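Chemotactic transducer PctC (Pseudomonas aeruginosa, PDB 5LTV) senses gamma-aminobutyrate, which its extracytoplasmic Cache-type domain binds, and probably passes the signal across the membrane to steer chemotaxis. Local coordinates at residues 93-98 with 102-107; 64-69 with 82-87; 129-134 with 154-159; 136-141 with 206-211. All blocks are in the same frame, centred on the assembly; numbering follows the deposited sequence.

Contact 1: 93-98 with 102-107; sequences SVYLGE and GTFTMR. With ABU (gamma-amino-butanoic acid), chain H.
Y95 and F104 meet in an antiparallel beta hairpin at the edge of the ligand-binding sheet of this Cache domain. Their rings lie oblique to each other, with planes 50° apart. The closest approach is Y95 CD2 to F104 CE1, 3.5 Å, where CD2 comes to the edge of the F104 ring. F104 has CG anti to its backbone N (chi1 -179°), which lays its ring back against the CB and CG of Y95. Beside them, Y95 and M106 form a non-hydrogen-bonded pair, and their CB atoms are 4.0 Å apart. M106 SD stands oblique to the Y95 ring, a Met-aromatic contact. Backbone bonds tie the strands at V94 with R107 and L96 with T105. V94 N bonds to R107 O at 2.9 Å.

The face that carries Y95, F104 and M106 looks onto the bound gamma-amino-butanoic acid. The ligand CB lies over one face of the Y95 ring. D168 is hydrogen-bonded to both S93 OG and Y95 OH, so it fixes two pocket groups. The ligand amine sits close to three groups here: its N is 3.1 Å from S93 OG, 3.4 Å from Y95 CE1 and 3.4 Å from M106 SD.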
loop_
_atom_site.group_PDB
_atom_site.type_symbol
_atom_site.label_atom_id
_atom_site.label_comp_id
_atom_site.label_asym_id
_atom_site.label_seq_id
_atom_site.Cartn_x
_atom_site.Cartn_y
_atom_site.Cartn_z
ATOM N N SER A 93 -7.245 -7.748 4.582
ATOM C CA SER A 93 -7.000 -8.449 5.829
ATOM C C SER A 93 -6.000 -7.642 6.637
ATOM O O SER A 93 -5.253 -6.803 6.099
ATOM C CB SER A 93 -6.482 -9.866 5.606
ATOM O OG SER A 93 -5.284 -9.806 4.843
ATOM N N VAL A 94 -6.017 -7.917 7.947
ATOM C CA VAL A 94 -5.061 -7.400 8.909
ATOM C C VAL A 94 -4.430 -8.603 9.587
ATOM O O VAL A 94 -5.010 -9.702 9.620
ATOM C CB VAL A 94 -5.703 -6.445 9.950
ATOM C CG1 VAL A 94 -6.215 -5.209 9.280
ATOM C CG2 VAL A 94 -6.850 -7.152 10.707
ATOM N N TYR A 95 -3.219 -8.395 10.122
ATOM C CA TYR A 95 -2.471 -9.547 10.600
ATOM C C TYR A 95 -1.268 -9.124 11.427
ATOM O O TYR A 95 -0.762 -8.004 11.320
ATOM C CB TYR A 95 -2.023 -10.470 9.465
ATOM C CG TYR A 95 -1.532 -9.841 8.178
ATOM C CD1 TYR A 95 -2.425 -9.530 7.151
ATOM C CD2 TYR A 95 -0.156 -9.645 7.938
ATOM C CE1 TYR A 95 -1.970 -8.983 5.927
ATOM C CE2 TYR A 95 0.308 -9.120 6.713
ATOM C CZ TYR A 95 -0.604 -8.793 5.717
ATOM O OH TYR A 95 -0.186 -8.273 4.507
ATOM N N LEU A 96 -0.833 -10.064 12.262
ATOM C CA LEU A 96 0.338 -9.937 13.115
ATOM C C LEU A 96 1.226 -11.142 12.861
ATOM O O LEU A 96 0.806 -12.282 13.085
ATOM C CB LEU A 96 -0.050 -9.875 14.597
ATOM C CG LEU A 96 1.130 -9.911 15.599
ATOM C CD1 LEU A 96 1.877 -8.568 15.643
ATOM C CD2 LEU A 96 0.612 -10.253 16.996
ATOM N N GLY A 97 2.451 -10.897 12.397
ATOM C CA GLY A 97 3.454 -11.928 12.313
ATOM C C GLY A 97 4.310 -11.753 13.547
ATOM O O GLY A 97 4.830 -10.662 13.797
ATOM N N GLU A 98 4.412 -12.823 14.347
ATOM C CA GLU A 98 5.103 -12.782 15.637
ATOM C C GLU A 98 6.568 -13.188 15.508
ATOM O O GLU A 98 6.899 -14.111 14.774
ATOM C CB GLU A 98 4.391 -13.680 16.662
ATOM C CG GLU A 98 3.063 -13.087 17.129
ATOM C CD GLU A 98 2.345 -13.912 18.175
ATOM O OE1 GLU A 98 1.148 -14.226 17.975
ATOM O OE2 GLU A 98 2.949 -14.209 19.232
ATOM N N GLY A 102 7.160 -17.195 14.483
ATOM C CA GLY A 102 6.475 -17.054 13.214
ATOM C C GLY A 102 4.970 -17.226 13.240
ATOM O O GLY A 102 4.353 -17.254 12.171
ATOM N N THR A 103 4.367 -17.372 14.416
ATOM C CA THR A 103 2.919 -17.461 14.551
ATOM C C THR A 103 2.254 -16.317 13.798
ATOM O O THR A 103 2.649 -15.162 13.931
ATOM C CB THR A 103 2.551 -17.399 16.034
ATOM O OG1 THR A 103 3.208 -18.471 16.756
ATOM C CG2 THR A 103 1.014 -17.430 16.222
ATOM N N PHE A 104 1.279 -16.646 12.966
ATOM C CA PHE A 104 0.684 -15.706 12.039
ATOM C C PHE A 104 -0.816 -15.688 12.313
ATOM O O PHE A 104 -1.496 -16.708 12.126
ATOM C CB PHE A 104 0.992 -16.121 10.601
ATOM C CG PHE A 104 0.430 -15.180 9.558
ATOM C CD1 PHE A 104 0.976 -13.916 9.385
ATOM C CD2 PHE A 104 -0.638 -15.569 8.752
ATOM C CE1 PHE A 104 0.470 -13.053 8.427
ATOM C CE2 PHE A 104 -1.162 -14.719 7.810
ATOM C CZ PHE A 104 -0.601 -13.444 7.643
ATOM N N THR A 105 -1.335 -14.544 12.767
ATOM C CA THR A 105 -2.764 -14.386 13.028
ATOM C C THR A 105 -3.324 -13.358 12.058
ATOM O O THR A 105 -2.930 -12.195 12.087
ATOM C CB THR A 105 -3.044 -13.941 14.454
ATOM O OG1 THR A 105 -2.326 -14.777 15.343
ATOM C CG2 THR A 105 -4.528 -14.056 14.772
ATOM N N MET A 106 -4.239 -13.789 11.212
ATOM C CA MET A 106 -4.822 -12.978 10.169
ATOM C C MET A 106 -6.343 -12.968 10.298
ATOM O O MET A 106 -6.949 -14.028 10.493
ATOM C CB MET A 106 -4.473 -13.541 8.829
ATOM C CG MET A 106 -5.220 -12.858 7.698
ATOM S SD MET A 106 -4.458 -13.235 6.036
ATOM C CE MET A 106 -5.263 -14.740 5.686
ATOM N N ARG A 107 -6.951 -11.774 10.157
ATOM C CA ARG A 107 -8.421 -11.650 10.149
ATOM C C ARG A 107 -8.804 -10.699 9.026
ATOM O O ARG A 107 -8.088 -9.744 8.807
ATOM C CB ARG A 107 -9.033 -11.192 11.520
ATOM C CG ARG A 107 -8.721 -12.210 12.656
ATOM C CD ARG A 107 -9.643 -13.479 12.569
ATOM N NE ARG A 107 -9.499 -14.425 13.677
ATOM C CZ ARG A 107 -8.485 -15.321 13.815
ATOM N NH1 ARG A 107 -7.438 -15.425 12.973
ATOM N NH2 ARG A 107 -8.527 -16.112 14.844
HETATM N N ABU H . -2.898 -11.373 3.643
HETATM C CD ABU H . -1.690 -11.714 2.842
HETATM C CB ABU H . -0.635 -12.414 3.657
HETATM C CG ABU H . 0.737 -11.770 3.552
HETATM C C ABU H . 1.808 -12.352 2.646
HETATM O O ABU H . 1.600 -12.366 1.407
HETATM O OXT ABU H . 2.891 -12.726 3.179
#

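Contact 2: 64-69 with 82-87; sequences ASQLAL and LEQPVF
The backbones that carry Q66 and F87 are a helical piece near the end of helix 34-68 and the turn that leads into the short helix 85-90. The backbone of the first is helical here, with A68 N bonded to A64 O at 2.9 Å. The other segment leaves helix 75-82 at L82 and turns through E83 and Q84. It then enters a weakly bonded first turn of helix 85-90, and F87 N bonds to Q84 O at 3.1 Å. The two backbones stay well apart, so long side chains bridge them.

Q66 reaches toward Q84 and F87. It is extended beyond CG and carries its amide across the gap. Q84 and F87 come to meet it from the opposite direction. The Q66 NE2 atom sits at the edge of the F87 ring, near its plane, 3.6 Å from F87 CZ. The amide and ring planes are only 12° apart, so the amide lies almost flush with the ring and does not stack on it. The Q66 and Q84 amides are turned 69° from one another. Q66 OE1 accepts a hydrogen bond from Q81 NE2, which helps to fix the rotation of the amide.

The contact closes the corner where the long N-terminal helix meets the two short helices. L82 and F87 both pack on L63 of helix 34-68 and on V94 of strand 93-98. A64 and L67 rest on V155 of strand 147-157, so this corner covers one side of the sheet.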
loop_
_atom_site.group_PDB
_atom_site.type_symbol
_atom_site.label_atom_id
_atom_site.label_comp_id
_atom_site.label_asym_id
_atom_site.label_seq_id
_atom_site.Cartn_x
_atom_site.Cartn_y
_atom_site.Cartn_z
ATOM N N ALA A 64 -1.373 -1.312 15.830
ATOM C CA ALA A 64 -0.132 -1.478 16.582
ATOM C C ALA A 64 -0.249 -0.942 18.000
ATOM O O ALA A 64 0.171 -1.613 18.955
ATOM C CB ALA A 64 1.018 -0.784 15.849
ATOM N N SER A 65 -0.785 0.273 18.172
ATOM C CA SER A 65 -0.924 0.782 19.543
ATOM C C SER A 65 -1.891 -0.071 20.367
ATOM O O SER A 65 -1.619 -0.354 21.534
ATOM C CB SER A 65 -1.353 2.253 19.547
ATOM O OG SER A 65 -2.541 2.467 18.827
ATOM N N GLN A 66 -3.013 -0.505 19.784
ATOM C CA GLN A 66 -3.901 -1.419 20.504
ATOM C C GLN A 66 -3.176 -2.658 20.993
ATOM O O GLN A 66 -3.423 -3.117 22.113
ATOM C CB GLN A 66 -5.016 -1.883 19.609
ATOM C CG GLN A 66 -6.208 -1.102 19.538
ATOM C CD GLN A 66 -7.045 -1.704 18.495
ATOM O OE1 GLN A 66 -7.694 -2.700 18.745
ATOM N NE2 GLN A 66 -7.077 -1.086 17.326
ATOM N N LEU A 67 -2.340 -3.263 20.132
ATOM C CA LEU A 67 -1.656 -4.504 20.503
ATOM C C LEU A 67 -0.576 -4.259 21.548
ATOM O O LEU A 67 -0.415 -5.072 22.465
ATOM C CB LEU A 67 -1.052 -5.179 19.274
ATOM C CG LEU A 67 -2.024 -5.696 18.227
ATOM C CD1 LEU A 67 -1.320 -6.027 16.920
ATOM C CD2 LEU A 67 -2.683 -6.901 18.759
ATOM N N ALA A 68 0.174 -3.143 21.436
ATOM C CA ALA A 68 1.139 -2.802 22.482
ATOM C C ALA A 68 0.463 -2.596 23.841
ATOM O O ALA A 68 1.114 -2.729 24.886
ATOM C CB ALA A 68 1.932 -1.537 22.105
ATOM N N LEU A 69 -0.818 -2.214 23.846
ATOM C CA LEU A 69 -1.518 -1.931 25.094
ATOM C C LEU A 69 -2.060 -3.171 25.772
ATOM O O LEU A 69 -2.523 -3.056 26.909
ATOM C CB LEU A 69 -2.687 -0.957 24.862
ATOM C CG LEU A 69 -2.466 0.535 24.521
ATOM C CD1 LEU A 69 -3.798 1.242 24.386
ATOM C CD2 LEU A 69 -1.616 1.212 25.612
ATOM N N LEU A 82 -7.856 -8.440 16.611
ATOM C CA LEU A 82 -7.875 -8.446 15.145
ATOM C C LEU A 82 -9.263 -8.705 14.578
ATOM O O LEU A 82 -9.532 -8.334 13.426
ATOM C CB LEU A 82 -6.878 -9.483 14.588
ATOM C CG LEU A 82 -5.406 -9.086 14.840
ATOM C CD1 LEU A 82 -4.383 -10.153 14.440
ATOM C CD2 LEU A 82 -5.107 -7.851 14.091
ATOM N N GLU A 83 -10.165 -9.270 15.371
ATOM C CA GLU A 83 -11.487 -9.610 14.868
ATOM C C GLU A 83 -12.452 -8.426 14.818
ATOM O O GLU A 83 -13.600 -8.615 14.400
ATOM C CB GLU A 83 -12.073 -10.755 15.712
ATOM C CG GLU A 83 -11.399 -12.015 15.272
ATOM C CD GLU A 83 -11.928 -13.260 15.908
ATOM O OE1 GLU A 83 -12.828 -13.150 16.755
ATOM O OE2 GLU A 83 -11.437 -14.358 15.547
ATOM N N GLN A 84 -12.022 -7.224 15.202
ATOM C CA GLN A 84 -12.910 -6.062 15.129
ATOM C C GLN A 84 -13.412 -5.809 13.702
ATOM O O GLN A 84 -12.612 -5.826 12.743
ATOM C CB GLN A 84 -12.199 -4.821 15.669
ATOM C CG GLN A 84 -11.991 -4.865 17.151
ATOM C CD GLN A 84 -11.111 -3.742 17.608
ATOM O OE1 GLN A 84 -9.894 -3.939 17.863
ATOM N NE2 GLN A 84 -11.705 -2.541 17.705
ATOM N N PRO A 85 -14.711 -5.569 13.509
ATOM C CA PRO A 85 -15.235 -5.445 12.144
ATOM C C PRO A 85 -14.680 -4.248 11.376
ATOM O O PRO A 85 -14.680 -4.266 10.135
ATOM C CB PRO A 85 -16.761 -5.323 12.342
ATOM C CG PRO A 85 -17.033 -5.916 13.717
ATOM C CD PRO A 85 -15.759 -5.775 14.532
ATOM N N VAL A 86 -14.187 -3.210 12.061
ATOM C CA VAL A 86 -13.636 -2.066 11.328
ATOM C C VAL A 86 -12.467 -2.503 10.444
ATOM O O VAL A 86 -12.266 -1.948 9.363
ATOM C CB VAL A 86 -13.234 -0.927 12.314
ATOM C CG1 VAL A 86 -12.102 -1.375 13.270
ATOM C CG2 VAL A 86 -12.849 0.341 11.564
ATOM N N PHE A 87 -11.702 -3.518 10.876
ATOM C CA PHE A 87 -10.581 -4.017 10.089
ATOM C C PHE A 87 -11.051 -4.764 8.840
ATOM O O PHE A 87 -10.520 -4.547 7.751
ATOM C CB PHE A 87 -9.689 -4.917 10.974
ATOM C CG PHE A 87 -9.008 -4.146 12.090
ATOM C CD1 PHE A 87 -8.389 -2.919 11.813
ATOM C CD2 PHE A 87 -9.049 -4.597 13.425
ATOM C CE1 PHE A 87 -7.796 -2.164 12.849
ATOM C CE2 PHE A 87 -8.451 -3.862 14.435
ATOM C CZ PHE A 87 -7.824 -2.636 14.140
#

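Contact 3: 129-134 with 154-159; sequences AADRLI and PVRHAG
D131 runs its carboxylate past the CG corner of the P154 ring to the guanidinium of R156. P154 CG lies 3.8 Å from D131 OD1, and P154 CD lies 3.7 Å from the backbone N of R132. D131 is the first residue to leave helix 122-130, and its phi is positive. From this turn its CG points away from its own N (chi1 -162°), which swings OD1 toward strand 147-157.

R156 is extended from CG to NE and presents its end to that oxygen. Both terminal nitrogens bond to the same atom: R156 NH1 is 2.7 Å and R156 NH2 2.8 Å from D131 OD1. OD1 lies in the guanidinium plane, at its edge. The carboxylate plane is turned 88° from the guanidinium plane. NH1 meets the syn lone pair of OD1, while NH2 comes from above the carboxylate plane. Both bonds are clearly bent.

The contact joins the end of helix 122-130 to strand 147-157 at the surface of the domain. P154 also touches L128 of that helix, and L133 packs on L153 of the strand. The salt bridge is a forked grip on a single oxygen, not the paired two-oxygen kind. R156 has two conformers at this exposed site, and the bridge is doubtful in the other one, so it is probably a mobile link.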
loop_
_atom_site.group_PDB
_atom_site.type_symbol
_atom_site.label_atom_id
_atom_site.label_comp_id
_atom_site.label_asym_id
_atom_site.label_seq_id
_atom_site.Cartn_x
_atom_site.Cartn_y
_atom_site.Cartn_z
ATOM N N ALA A 129 13.353 -3.306 9.386
ATOM C CA ALA A 129 14.507 -2.523 8.956
ATOM C C ALA A 129 14.230 -1.025 9.079
ATOM O O ALA A 129 15.077 -0.265 9.558
ATOM C CB ALA A 129 14.901 -2.885 7.519
ATOM N N ALA A 130 13.033 -0.584 8.699
ATOM C CA ALA A 130 12.708 0.828 8.821
ATOM C C ALA A 130 12.333 1.251 10.237
ATOM O O ALA A 130 12.377 2.442 10.523
ATOM C CB ALA A 130 11.577 1.182 7.863
ATOM N N ASP A 131 11.993 0.310 11.117
ATOM C CA ASP A 131 11.465 0.548 12.491
ATOM C C ASP A 131 10.355 1.601 12.538
ATOM O O ASP A 131 10.303 2.433 13.440
ATOM C CB ASP A 131 12.565 0.912 13.497
ATOM C CG ASP A 131 12.090 0.730 14.984
ATOM O OD1 ASP A 131 11.441 -0.300 15.277
ATOM O OD2 ASP A 131 12.334 1.613 15.850
ATOM N N ARG A 132 9.419 1.524 11.598
ATOM C CA ARG A 132 8.343 2.500 11.495
ATOM C C ARG A 132 7.390 2.001 10.413
ATOM O O ARG A 132 7.701 1.057 9.674
ATOM C CB ARG A 132 8.872 3.918 11.172
ATOM C CG ARG A 132 9.444 4.041 9.767
ATOM C CD ARG A 132 10.330 5.281 9.563
ATOM N NE ARG A 132 11.248 5.079 8.436
ATOM C CZ ARG A 132 11.402 5.942 7.443
ATOM N NH1 ARG A 132 10.700 7.057 7.465
ATOM N NH2 ARG A 132 12.246 5.698 6.434
ATOM N N LEU A 133 6.220 2.643 10.338
ATOM C CA LEU A 133 5.251 2.318 9.300
ATOM C C LEU A 133 5.903 2.467 7.926
ATOM O O LEU A 133 6.544 3.478 7.629
ATOM C CB LEU A 133 4.025 3.223 9.418
ATOM C CG LEU A 133 2.894 2.856 8.434
ATOM C CD1 LEU A 133 2.131 1.683 8.960
ATOM C CD2 LEU A 133 1.939 4.017 8.151
ATOM N N ILE A 134 5.761 1.448 7.097
ATOM C CA ILE A 134 6.100 1.552 5.686
ATOM C C ILE A 134 4.849 1.259 4.879
ATOM O O ILE A 134 3.890 0.653 5.370
ATOM C CB ILE A 134 7.200 0.577 5.263
ATOM C CG1 ILE A 134 6.647 -0.845 5.376
ATOM C CG2 ILE A 134 8.493 0.842 6.035
ATOM C CD1 ILE A 134 7.399 -1.909 4.567
ATOM N N PRO A 154 6.509 -2.386 13.098
ATOM C CA PRO A 154 6.809 -3.212 14.273
ATOM C C PRO A 154 5.861 -2.907 15.410
ATOM O O PRO A 154 5.347 -1.798 15.534
ATOM C CB PRO A 154 8.244 -2.817 14.634
ATOM C CG PRO A 154 8.767 -2.100 13.339
ATOM C CD PRO A 154 7.563 -1.385 12.832
ATOM N N VAL A 155 5.603 -3.931 16.220
ATOM C CA VAL A 155 4.832 -3.851 17.467
ATOM C C VAL A 155 5.726 -4.329 18.605
ATOM O O VAL A 155 6.213 -5.471 18.586
ATOM C CB VAL A 155 3.560 -4.722 17.401
ATOM C CG1 VAL A 155 2.695 -4.546 18.683
ATOM C CG2 VAL A 155 2.765 -4.405 16.137
ATOM N N ARG A 156 5.964 -3.461 19.579
ATOM C CA ARG A 156 6.689 -3.823 20.787
ATOM C C ARG A 156 5.711 -3.848 21.958
ATOM O O ARG A 156 4.695 -3.147 21.953
ATOM C CB ARG A 156 7.853 -2.847 21.073
ATOM C CG ARG A 156 9.084 -2.984 20.133
ATOM C CD ARG A 156 10.111 -1.851 20.350
ATOM N NE ARG A 156 11.288 -1.929 19.457
ATOM C CZ ARG A 156 11.344 -1.430 18.218
ATOM N NH1 ARG A 156 10.298 -0.802 17.689
ATOM N NH2 ARG A 156 12.449 -1.562 17.503
ATOM N N HIS A 157 5.996 -4.695 22.945
ATOM C CA HIS A 157 5.246 -4.705 24.190
ATOM C C HIS A 157 6.246 -4.544 25.322
ATOM O O HIS A 157 7.216 -5.305 25.405
ATOM C CB HIS A 157 4.415 -5.976 24.349
ATOM C CG HIS A 157 3.730 -6.065 25.673
ATOM N ND1 HIS A 157 2.833 -5.112 26.113
ATOM C CD2 HIS A 157 3.856 -6.958 26.681
ATOM C CE1 HIS A 157 2.408 -5.439 27.320
ATOM N NE2 HIS A 157 3.017 -6.552 27.688
ATOM N N ALA A 158 6.054 -3.511 26.147
ATOM C CA ALA A 158 7.012 -3.183 27.209
ATOM C C ALA A 158 8.450 -3.121 26.674
ATOM O O ALA A 158 9.404 -3.527 27.358
ATOM C CB ALA A 158 6.915 -4.193 28.364
ATOM N N GLY A 159 8.611 -2.645 25.425
ATOM C CA GLY A 159 9.939 -2.454 24.854
ATOM C C GLY A 159 10.546 -3.656 24.139
ATOM O O GLY A 159 11.605 -3.514 23.537
#

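Contact 4: 136-141 with 206-211; sequences TEPFVD and LVLKTL. With ABU (gamma-amino-butanoic acid), chain H; SO4 (sulfate ion), chain I.
The end of strand 134-140, at the rim of the ligand-binding sheet, meets a type II beta turn at L206 to K209. P138 and L208 carry the contact. L208 runs alongside the P138 ring, pointing the other way. The L208 CD2 methyl lies against the ring, 3.9 Å from P138 CB. Its CD1 methyl is 3.8 Å from P138 O. V207 adds a looser touch, with CG1 4.3 Å from P138 CB. No hydrogen bond crosses here.

Next to P138 the strand turns to the ligand. F139 has CG between its backbone N and carbonyl carbon (chi1 60°), and its ring edge meets the carboxylate: CE2 is 3.6 Å from O of gamma-amino-butanoic acid. D141 OD2 lies near the amine end, 3.3 Å from the ligand N. D141 OD1 is held by the backbone N of G143 and of T144. V140 N bonds to O1 of a sulfate ion, probably from the crystallisation liquor, at 2.9 Å.

P138 and V207 both rest on L171 of helix 171-178, while L208 bonds through its backbone to I198. The contact thus joins an edge strand of the ligand-binding sheet to a loop bonded to edge strand 198-200 of the second sheet.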
loop_
_atom_site.group_PDB
_atom_site.type_symbol
_atom_site.label_atom_id
_atom_site.label_comp_id
_atom_site.label_asym_id
_atom_site.label_seq_id
_atom_site.Cartn_x
_atom_site.Cartn_y
_atom_site.Cartn_z
ATOM N N THR A 136 4.324 -0.633 1.215
ATOM C CA THR A 136 5.068 -1.456 0.284
ATOM C C THR A 136 4.627 -1.165 -1.148
ATOM O O THR A 136 3.530 -0.647 -1.407
ATOM C CB THR A 136 4.838 -2.944 0.589
ATOM O OG1 THR A 136 3.564 -3.300 0.052
ATOM C CG2 THR A 136 4.862 -3.235 2.100
ATOM N N GLU A 137 5.495 -1.525 -2.086
ATOM C CA GLU A 137 5.068 -1.628 -3.471
ATOM C C GLU A 137 4.199 -2.885 -3.635
ATOM O O GLU A 137 4.154 -3.750 -2.749
ATOM C CB GLU A 137 6.296 -1.641 -4.391
ATOM C CG GLU A 137 7.032 -0.279 -4.433
ATOM C CD GLU A 137 8.275 -0.243 -5.359
ATOM O OE1 GLU A 137 8.779 -1.312 -5.756
ATOM O OE2 GLU A 137 8.756 0.874 -5.681
ATOM N N PRO A 138 3.466 -2.997 -4.738
ATOM C CA PRO A 138 2.623 -4.193 -4.925
ATOM C C PRO A 138 3.436 -5.480 -4.848
ATOM O O PRO A 138 4.611 -5.541 -5.231
ATOM C CB PRO A 138 2.013 -3.991 -6.321
ATOM C CG PRO A 138 1.950 -2.446 -6.467
ATOM C CD PRO A 138 3.250 -1.986 -5.793
ATOM N N PHE A 139 2.816 -6.501 -4.272
ATOM C CA PHE A 139 3.332 -7.851 -4.339
ATOM C C PHE A 139 2.122 -8.762 -4.461
ATOM O O PHE A 139 0.978 -8.294 -4.586
ATOM C CB PHE A 139 4.251 -8.174 -3.144
ATOM C CG PHE A 139 3.584 -8.064 -1.796
ATOM C CD1 PHE A 139 3.478 -6.814 -1.142
ATOM C CD2 PHE A 139 3.093 -9.212 -1.162
ATOM C CE1 PHE A 139 2.872 -6.711 0.095
ATOM C CE2 PHE A 139 2.526 -9.126 0.089
ATOM C CZ PHE A 139 2.400 -7.879 0.734
ATOM N N VAL A 140 2.388 -10.064 -4.472
ATOM C CA VAL A 140 1.376 -11.097 -4.660
ATOM C C VAL A 140 1.055 -11.711 -3.307
ATOM O O VAL A 140 1.937 -12.302 -2.661
ATOM C CB VAL A 140 1.860 -12.191 -5.631
ATOM C CG1 VAL A 140 0.819 -13.345 -5.707
ATOM C CG2 VAL A 140 2.132 -11.637 -7.017
ATOM N N ASP A 141 -0.206 -11.618 -2.888
ATOM C CA ASP A 141 -0.652 -12.257 -1.639
ATOM C C ASP A 141 -0.325 -13.751 -1.636
ATOM O O ASP A 141 -0.679 -14.470 -2.571
ATOM C CB ASP A 141 -2.147 -12.035 -1.499
ATOM C CG ASP A 141 -2.724 -12.529 -0.196
ATOM O OD1 ASP A 141 -2.514 -13.689 0.207
ATOM O OD2 ASP A 141 -3.459 -11.724 0.414
ATOM N N LEU A 206 0.084 -4.098 -16.697
ATOM C CA LEU A 206 1.197 -3.161 -16.651
ATOM C C LEU A 206 1.683 -2.902 -15.231
ATOM O O LEU A 206 2.711 -2.242 -15.057
ATOM C CB LEU A 206 0.815 -1.847 -17.330
ATOM C CG LEU A 206 0.679 -1.866 -18.848
ATOM C CD1 LEU A 206 0.314 -0.482 -19.340
ATOM C CD2 LEU A 206 1.980 -2.336 -19.462
ATOM N N VAL A 207 0.992 -3.442 -14.222
ATOM C CA VAL A 207 1.446 -3.294 -12.847
ATOM C C VAL A 207 2.794 -3.978 -12.661
ATOM O O VAL A 207 3.000 -5.110 -13.105
ATOM C CB VAL A 207 0.393 -3.826 -11.867
ATOM C CG1 VAL A 207 1.030 -4.086 -10.514
ATOM C CG2 VAL A 207 -0.714 -2.784 -11.725
ATOM N N LEU A 208 3.718 -3.274 -12.002
ATOM C CA LEU A 208 5.093 -3.683 -11.704
ATOM C C LEU A 208 5.987 -3.710 -12.934
ATOM O O LEU A 208 7.137 -4.160 -12.839
ATOM C CB LEU A 208 5.186 -5.042 -10.989
ATOM C CG LEU A 208 4.630 -5.113 -9.564
ATOM C CD1 LEU A 208 5.069 -6.399 -8.880
ATOM C CD2 LEU A 208 5.042 -3.891 -8.729
ATOM N N LYS A 209 5.503 -3.251 -14.083
ATOM C CA LYS A 209 6.402 -2.997 -15.189
ATOM C C LYS A 209 7.051 -1.623 -15.026
ATOM O O LYS A 209 6.524 -0.731 -14.351
ATOM C CB LYS A 209 5.653 -3.062 -16.517
ATOM C CG LYS A 209 5.857 -4.343 -17.322
ATOM C CD LYS A 209 5.350 -5.578 -16.592
ATOM C CE LYS A 209 4.824 -6.624 -17.583
ATOM N NZ LYS A 209 4.063 -7.736 -16.890
ATOM N N THR A 210 8.201 -1.447 -15.668
ATOM C CA THR A 210 8.737 -0.097 -15.768
ATOM C C THR A 210 8.009 0.688 -16.850
ATOM O O THR A 210 7.321 0.123 -17.710
ATOM C CB THR A 210 10.226 -0.113 -16.083
ATOM O OG1 THR A 210 10.421 -0.630 -17.412
ATOM C CG2 THR A 210 10.963 -0.978 -15.055
ATOM N N LEU A 211 8.156 2.015 -16.798
ATOM C CA LEU A 211 7.544 2.832 -17.840
ATOM C C LEU A 211 8.149 2.528 -19.195
ATOM O O LEU A 211 7.444 2.558 -20.210
ATOM C CB LEU A 211 7.687 4.317 -17.519
ATOM C CG LEU A 211 6.535 4.917 -16.717
ATOM C CD1 LEU A 211 7.030 6.111 -15.982
ATOM C CD2 LEU A 211 5.374 5.315 -17.613
HETATM N N ABU H . -2.898 -11.373 3.643
HETATM C CD ABU H . -1.690 -11.714 2.842
HETATM C CB ABU H . -0.635 -12.414 3.657
HETATM C CG ABU H . 0.737 -11.770 3.552
HETATM C C ABU H . 1.808 -12.352 2.646
HETATM O O ABU H . 1.600 -12.366 1.407
HETATM O OXT ABU H . 2.891 -12.726 3.179
HETATM S S SO4 I . 5.850 -11.887 -4.078
HETATM O O1 SO4 I . 5.077 -11.071 -4.996
HETATM O O2 SO4 I . 7.272 -11.568 -4.220
HETATM O O3 SO4 I . 5.566 -13.305 -4.354
HETATM O O4 SO4 I . 5.445 -11.624 -2.710
#

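How the contacts relate
Contacts 1 and 4 both touch gamma-amino-butanoic acid, although their centres are 23 Å apart and their nearest atoms about 5 Å. They approach it from the 93-98/104-107 hairpin at one edge of a sheet and from strand 134-140 at the other. Contact 2 covers the hairpin of contact 1, with centres about 12 Å apart. R107 NE and E83 OE2 form a salt bridge of 2.7 Å between them. Contacts 2 and 3 also touch, with a probable hydrogen bond of 3.2 Å between A68 O and H157 ND1. Segments 129-134 and 136-141 adjoin in the chain, with no other touch between contacts 3 and 4. Contact 2 lies on the far side of the chain's centre from contact 4, about 28 Å between centres.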